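Long-range contacts in ADP-dependent L-serine kinase SerK (Thermococcus kodakarensis KOD1, PDB 5X0K), which phosphorylates free L-serine with ADP as phosphate donor, giving O-phospho-L-serine and AMP in the first step of L-cysteine biosynthesis: residues K52-A57 against A85-L90; T13-Y18 against N230-D235. The protein carries 1 engineered substitution. One frame throughout, in Å; residues are numbered along the deposited sequence. Where two conformers were deposited one is given.

Contact 1: residues K52-A57 against A85-L90; sequences KPMLLA and APSVIL. With AMP (adenosine monophosphate), chain B.
Leu-55 and Val-88 lie side by side on one face of a parallel strand pair and point the same way. Leu-55 CD2 rests on Val-88 CB at 3.7 Å. The hollows beside this pair are filled at both ends. Pro-53 sets its ring next to Val-88, with CG 3.9 Å from Val-88 CG2. Farther along, Leu-90 leans its CD1 branch toward Leu-55 CB at 4.1 Å. The other face carries Met-54, Leu-56, Ser-87 and Ile-89. Here the small Ser-87 makes the hollow. Leu-56 drops CD1 into it, 3.5 Å from both CB and OG of Ser-87. Ser-87 OG stands beside its own backbone N, opposite the carbonyl carbon (chi1 -63°). From above the carbonyl plane it donates to Ala-85 O, which satisfies the hydroxyl among apolar neighbours. Met-54 lays its CG against Ala-85 CB, then bends away from the pair at chi2 and chi3. Four backbone hydrogen bonds join the two segments. The Met-54 N bond to Pro-86 O is the most bent at 144°, while Leu-90 N meets Leu-56 O at 2.7 Å and almost straight. Lys-52, just ahead of the strand, points away from 85-90. Its extended chain brings NZ to 2.8 Å from O3' of AMP, with a weak bond to O2'; Lys-52 is one of the ADP-binding residues. In the five-stranded mixed sheet of the ParB-like domain, strand 65-67 flanks 54-58 and strand 19-22 flanks 84-89. Met-26 of strand 26-27 packs on the Leu-56 and Ser-87 face, and Pro-231 of strand 230-231 covers the Leu-55 and Val-88 face.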
# COMPACT_ATOMS: atom_id res chain seq x y z
N LYS A 52 -9.38 -9.13 -13.72
CA LYS A 52 -8.99 -9.19 -12.31
C LYS A 52 -9.99 -8.37 -11.47
O LYS A 52 -9.86 -7.15 -11.40
CB LYS A 52 -7.58 -8.62 -12.10
CG LYS A 52 -6.94 -8.97 -10.76
CD LYS A 52 -5.60 -8.28 -10.61
CE LYS A 52 -4.95 -8.62 -9.30
NZ LYS A 52 -3.52 -8.22 -9.38
N PRO A 53 -10.99 -9.00 -10.81
CA PRO A 53 -12.01 -8.17 -10.14
C PRO A 53 -11.45 -7.37 -8.97
O PRO A 53 -10.49 -7.81 -8.32
CB PRO A 53 -13.03 -9.20 -9.61
CG PRO A 53 -12.25 -10.45 -9.50
CD PRO A 53 -11.23 -10.43 -10.61
N MET A 54 -12.04 -6.21 -8.75
CA MET A 54 -11.83 -5.41 -7.54
C MET A 54 -12.17 -6.26 -6.32
O MET A 54 -13.03 -7.14 -6.41
CB MET A 54 -12.77 -4.19 -7.52
CG MET A 54 -12.73 -3.22 -8.70
SD MET A 54 -11.21 -2.29 -8.64
CE MET A 54 -11.30 -1.38 -7.07
N LEU A 55 -11.47 -6.03 -5.22
CA LEU A 55 -11.84 -6.63 -3.91
C LEU A 55 -12.33 -5.49 -3.04
O LEU A 55 -11.62 -4.53 -2.76
CB LEU A 55 -10.69 -7.35 -3.26
CG LEU A 55 -10.13 -8.46 -4.18
CD1 LEU A 55 -9.08 -9.24 -3.45
CD2 LEU A 55 -11.19 -9.37 -4.74
N LEU A 56 -13.59 -5.61 -2.63
CA LEU A 56 -14.26 -4.55 -1.90
C LEU A 56 -14.80 -5.00 -0.57
O LEU A 56 -15.06 -6.19 -0.37
CB LEU A 56 -15.43 -3.97 -2.74
CG LEU A 56 -15.18 -3.49 -4.15
CD1 LEU A 56 -16.49 -3.04 -4.80
CD2 LEU A 56 -14.17 -2.38 -4.15
N ALA A 57 -15.01 -4.04 0.34
CA ALA A 57 -15.63 -4.25 1.63
C ALA A 57 -16.68 -3.19 1.86
O ALA A 57 -16.41 -1.99 1.71
CB ALA A 57 -14.62 -4.17 2.76
N ALA A 85 -16.99 -1.47 -12.29
CA ALA A 85 -16.01 -2.52 -12.39
C ALA A 85 -16.53 -3.82 -11.80
O ALA A 85 -17.26 -3.79 -10.83
CB ALA A 85 -14.72 -2.09 -11.71
N PRO A 86 -16.12 -4.97 -12.38
CA PRO A 86 -16.52 -6.20 -11.71
C PRO A 86 -15.76 -6.34 -10.42
O PRO A 86 -14.56 -6.14 -10.38
CB PRO A 86 -16.15 -7.29 -12.67
CG PRO A 86 -15.20 -6.69 -13.62
CD PRO A 86 -15.38 -5.20 -13.62
N SER A 87 -16.50 -6.73 -9.39
CA SER A 87 -16.02 -6.67 -8.04
C SER A 87 -16.41 -7.95 -7.26
O SER A 87 -17.49 -8.52 -7.46
CB SER A 87 -16.69 -5.47 -7.38
OG SER A 87 -16.30 -4.26 -8.03
N VAL A 88 -15.56 -8.31 -6.32
CA VAL A 88 -15.83 -9.37 -5.34
C VAL A 88 -15.93 -8.68 -3.98
O VAL A 88 -15.02 -7.96 -3.55
CB VAL A 88 -14.72 -10.45 -5.35
CG1 VAL A 88 -14.88 -11.38 -4.14
CG2 VAL A 88 -14.80 -11.22 -6.64
N ILE A 89 -17.03 -8.94 -3.29
CA ILE A 89 -17.32 -8.34 -2.01
C ILE A 89 -16.83 -9.29 -0.91
O ILE A 89 -17.20 -10.46 -0.87
CB ILE A 89 -18.82 -8.06 -1.86
CG1 ILE A 89 -19.29 -7.06 -2.93
CG2 ILE A 89 -19.12 -7.54 -0.46
CD1 ILE A 89 -20.78 -6.91 -2.99
N LEU A 90 -15.95 -8.77 -0.08
CA LEU A 90 -15.30 -9.59 0.96
C LEU A 90 -15.95 -9.46 2.31
O LEU A 90 -16.50 -8.43 2.66
CB LEU A 90 -13.87 -9.11 1.16
CG LEU A 90 -12.86 -9.21 0.06
CD1 LEU A 90 -11.57 -8.59 0.60
CD2 LEU A 90 -12.68 -10.67 -0.30
P AMP B . -4.18 -2.24 -8.54
O1P AMP B . -5.49 -2.01 -9.21
O2P AMP B . -3.76 -1.19 -7.57
O3P AMP B . -4.05 -3.64 -7.99
O5' AMP B . -3.06 -2.09 -9.72
C5' AMP B . -3.41 -2.34 -11.07
C4' AMP B . -3.75 -3.81 -11.29
O4' AMP B . -4.27 -3.96 -12.60
C3' AMP B . -2.56 -4.76 -11.22
O3' AMP B . -2.73 -5.64 -10.11
C2' AMP B . -2.59 -5.53 -12.53
O2' AMP B . -2.35 -6.95 -12.42
C1' AMP B . -4.01 -5.30 -12.97
N9 AMP B . -4.28 -5.41 -14.39
C8 AMP B . -3.43 -5.28 -15.45
N7 AMP B . -4.10 -5.44 -16.61
C5 AMP B . -5.40 -5.66 -16.29
C6 AMP B . -6.61 -5.92 -17.07
N6 AMP B . -6.56 -5.97 -18.42
N1 AMP B . -7.76 -6.12 -16.36
C2 AMP B . -7.78 -6.04 -15.01
N3 AMP B . -6.70 -5.82 -14.22
C4 AMP B . -5.50 -5.64 -14.83

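Contact 2: residues T13-Y18 against N230-D235; sequences TKKVDY and NPDKID
Tyr-18 and Ile-234 meet at an angle, with the ring carbon CD2 3.9 Å from Ile-234 CD1. The CB bond of Tyr-18 points toward 230-235, and CG sits between backbone N and carbonyl carbon (chi1 66°), which lays the ring beside Ile-234. A water in the ring plane links its OH to Asp-235 O. In one of its two conformers Val-16 crosses Pro-231, placing CG2 on the proline CB at 3.5 Å. At the other end, 13-14 and 230-231 form a short two-stranded parallel sheet at the surface. Lys-14 makes both backbone bonds of the pair: its N donates to Asn-230 O at 3.0 Å, and its O accepts Asp-232 N. Thr-13 runs CG2 obliquely over Asp-232, 3.7 Å from Asp-232 CB. Its OG1 faces two waters, one shared with Asn-230 ND2, the other with Pro-231 O and Lys-233 NZ. Lys-15 lies alongside Asp-232, with Lys-15 CG 3.7 Å from Asp-232 OD2. Lys-15 NZ stays 5.1 Å from Asp-232 OD2, so any attraction is probably long-range. Asp-232 OD1 accepts Lys-233 N on its anti side. An alanine for this aspartate is likely to leave Lys-233 N without its side-chain acceptor and Lys-15 without the nearby carboxylate.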
# COMPACT_ATOMS: atom_id res chain seq x y z
N THR A 13 -6.54 -19.88 -5.08
CA THR A 13 -7.48 -19.25 -6.02
C THR A 13 -8.84 -19.90 -5.78
O THR A 13 -8.90 -21.12 -5.62
CB THR A 13 -7.05 -19.56 -7.43
OG1 THR A 13 -5.89 -18.77 -7.73
CG2 THR A 13 -8.17 -19.21 -8.43
N LYS A 14 -9.89 -19.08 -5.69
CA LYS A 14 -11.25 -19.62 -5.50
C LYS A 14 -12.14 -18.98 -6.55
O LYS A 14 -11.91 -17.86 -6.92
CB LYS A 14 -11.78 -19.30 -4.11
CG LYS A 14 -11.04 -20.05 -3.01
CD LYS A 14 -11.79 -19.91 -1.68
CE LYS A 14 -11.05 -20.58 -0.55
NZ LYS A 14 -11.89 -20.78 0.69
N LYS A 15 -13.12 -19.74 -7.01
CA LYS A 15 -14.04 -19.28 -8.05
C LYS A 15 -15.17 -18.56 -7.40
O LYS A 15 -16.19 -19.17 -7.08
CB LYS A 15 -14.55 -20.45 -8.84
CG LYS A 15 -13.47 -21.16 -9.62
CD LYS A 15 -14.04 -22.19 -10.58
CE LYS A 15 -12.95 -23.13 -11.08
NZ LYS A 15 -13.46 -24.30 -11.84
N VAL A 16 -14.96 -17.27 -7.19
CA VAL A 16 -15.95 -16.41 -6.57
C VAL A 16 -16.51 -15.62 -7.71
O VAL A 16 -15.82 -15.27 -8.70
CB VAL A 16 -15.36 -15.50 -5.48
CG1 VAL A 16 -15.07 -16.31 -4.23
CG2 VAL A 16 -14.11 -14.83 -6.00
N ASP A 17 -17.80 -15.41 -7.66
CA ASP A 17 -18.42 -14.65 -8.74
C ASP A 17 -18.25 -13.15 -8.48
O ASP A 17 -18.08 -12.72 -7.34
CB ASP A 17 -19.89 -15.03 -8.84
CG ASP A 17 -20.47 -14.80 -10.20
OD1 ASP A 17 -19.82 -14.21 -11.09
OD2 ASP A 17 -21.63 -15.21 -10.40
N TYR A 18 -18.37 -12.36 -9.53
CA TYR A 18 -18.25 -10.92 -9.41
C TYR A 18 -19.61 -10.27 -9.57
O TYR A 18 -20.56 -10.89 -10.08
CB TYR A 18 -17.30 -10.35 -10.49
CG TYR A 18 -17.80 -10.50 -11.93
CD1 TYR A 18 -18.63 -9.54 -12.51
CD2 TYR A 18 -17.47 -11.61 -12.69
CE1 TYR A 18 -19.12 -9.71 -13.81
CE2 TYR A 18 -17.99 -11.78 -13.97
CZ TYR A 18 -18.80 -10.81 -14.52
OH TYR A 18 -19.32 -10.98 -15.79
N ASN A 230 -7.48 -15.60 -3.61
CA ASN A 230 -7.39 -14.70 -4.78
C ASN A 230 -8.55 -15.13 -5.68
O ASN A 230 -8.70 -16.33 -5.93
CB ASN A 230 -6.08 -14.98 -5.53
CG ASN A 230 -4.85 -14.52 -4.79
OD1 ASN A 230 -4.82 -13.40 -4.28
ND2 ASN A 230 -3.81 -15.34 -4.77
N PRO A 231 -9.38 -14.17 -6.18
CA PRO A 231 -10.43 -14.63 -7.09
C PRO A 231 -9.83 -15.23 -8.35
O PRO A 231 -8.76 -14.77 -8.81
CB PRO A 231 -11.24 -13.37 -7.41
CG PRO A 231 -10.95 -12.47 -6.29
CD PRO A 231 -9.53 -12.76 -5.82
N ASP A 232 -10.48 -16.23 -8.91
CA ASP A 232 -10.11 -16.71 -10.22
C ASP A 232 -10.35 -15.60 -11.25
O ASP A 232 -11.14 -14.69 -11.04
CB ASP A 232 -10.92 -17.93 -10.61
CG ASP A 232 -10.19 -18.84 -11.56
OD1 ASP A 232 -9.14 -18.45 -12.15
OD2 ASP A 232 -10.64 -20.00 -11.67
N LYS A 233 -9.65 -15.71 -12.37
CA LYS A 233 -9.74 -14.69 -13.41
C LYS A 233 -11.10 -14.71 -14.05
O LYS A 233 -11.77 -15.73 -14.06
CB LYS A 233 -8.63 -14.88 -14.46
CG LYS A 233 -7.33 -14.27 -14.02
CD LYS A 233 -6.70 -14.83 -12.74
CE LYS A 233 -6.08 -16.19 -12.90
NZ LYS A 233 -5.09 -16.68 -11.89
N ILE A 234 -11.50 -13.56 -14.57
CA ILE A 234 -12.82 -13.38 -15.13
C ILE A 234 -12.77 -12.93 -16.56
O ILE A 234 -11.70 -12.57 -17.03
CB ILE A 234 -13.69 -12.45 -14.27
CG1 ILE A 234 -13.12 -11.01 -14.24
CG2 ILE A 234 -13.84 -13.03 -12.87
CD1 ILE A 234 -14.03 -10.01 -13.54
N ASP A 235 -13.93 -13.06 -17.22
CA ASP A 235 -14.14 -12.85 -18.64
C ASP A 235 -15.10 -11.67 -18.76
O ASP A 235 -16.34 -11.85 -18.90
CB ASP A 235 -14.70 -14.13 -19.30
CG ASP A 235 -15.11 -13.92 -20.75
OD1 ASP A 235 -14.56 -13.02 -21.44
OD2 ASP A 235 -16.03 -14.66 -21.22
O HOH W 1 -6.35 -16.12 -9.07
O HOH W 2 -3.88 -17.91 -5.94
O HOH W 3 -13.37 -15.66 -9.46
O HOH W 4 -18.47 -12.98 -17.38

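Overall arrangement
Contact 2 lies against contact 1, their centres 10 Å apart. Pro-86 of contact 1 is gripped by two side chains of contact 2: its CB is 3.4 Å from Tyr-18 CD1, and its CG is 3.5 Å from Ile-234 CD1. Leu-55 CD2 meets Pro-231 CG at 3.5 Å. In sequence, 52-57 and 85-90 both fall between 13-18 and 230-235, so contact 2 brings a late part of the chain back onto the ParB-like sheet. Contact 1 reaches the nucleotide through Lys-52, and Ser-43, Ile-49, His-72 and Arg-73 also bond to AMP. Contact 2 stands farther off: at their nearest atoms, the Ile-234 side chain is about 7 Å from AMP and about 5 Å from the side chain of ADP-binding Trp-51.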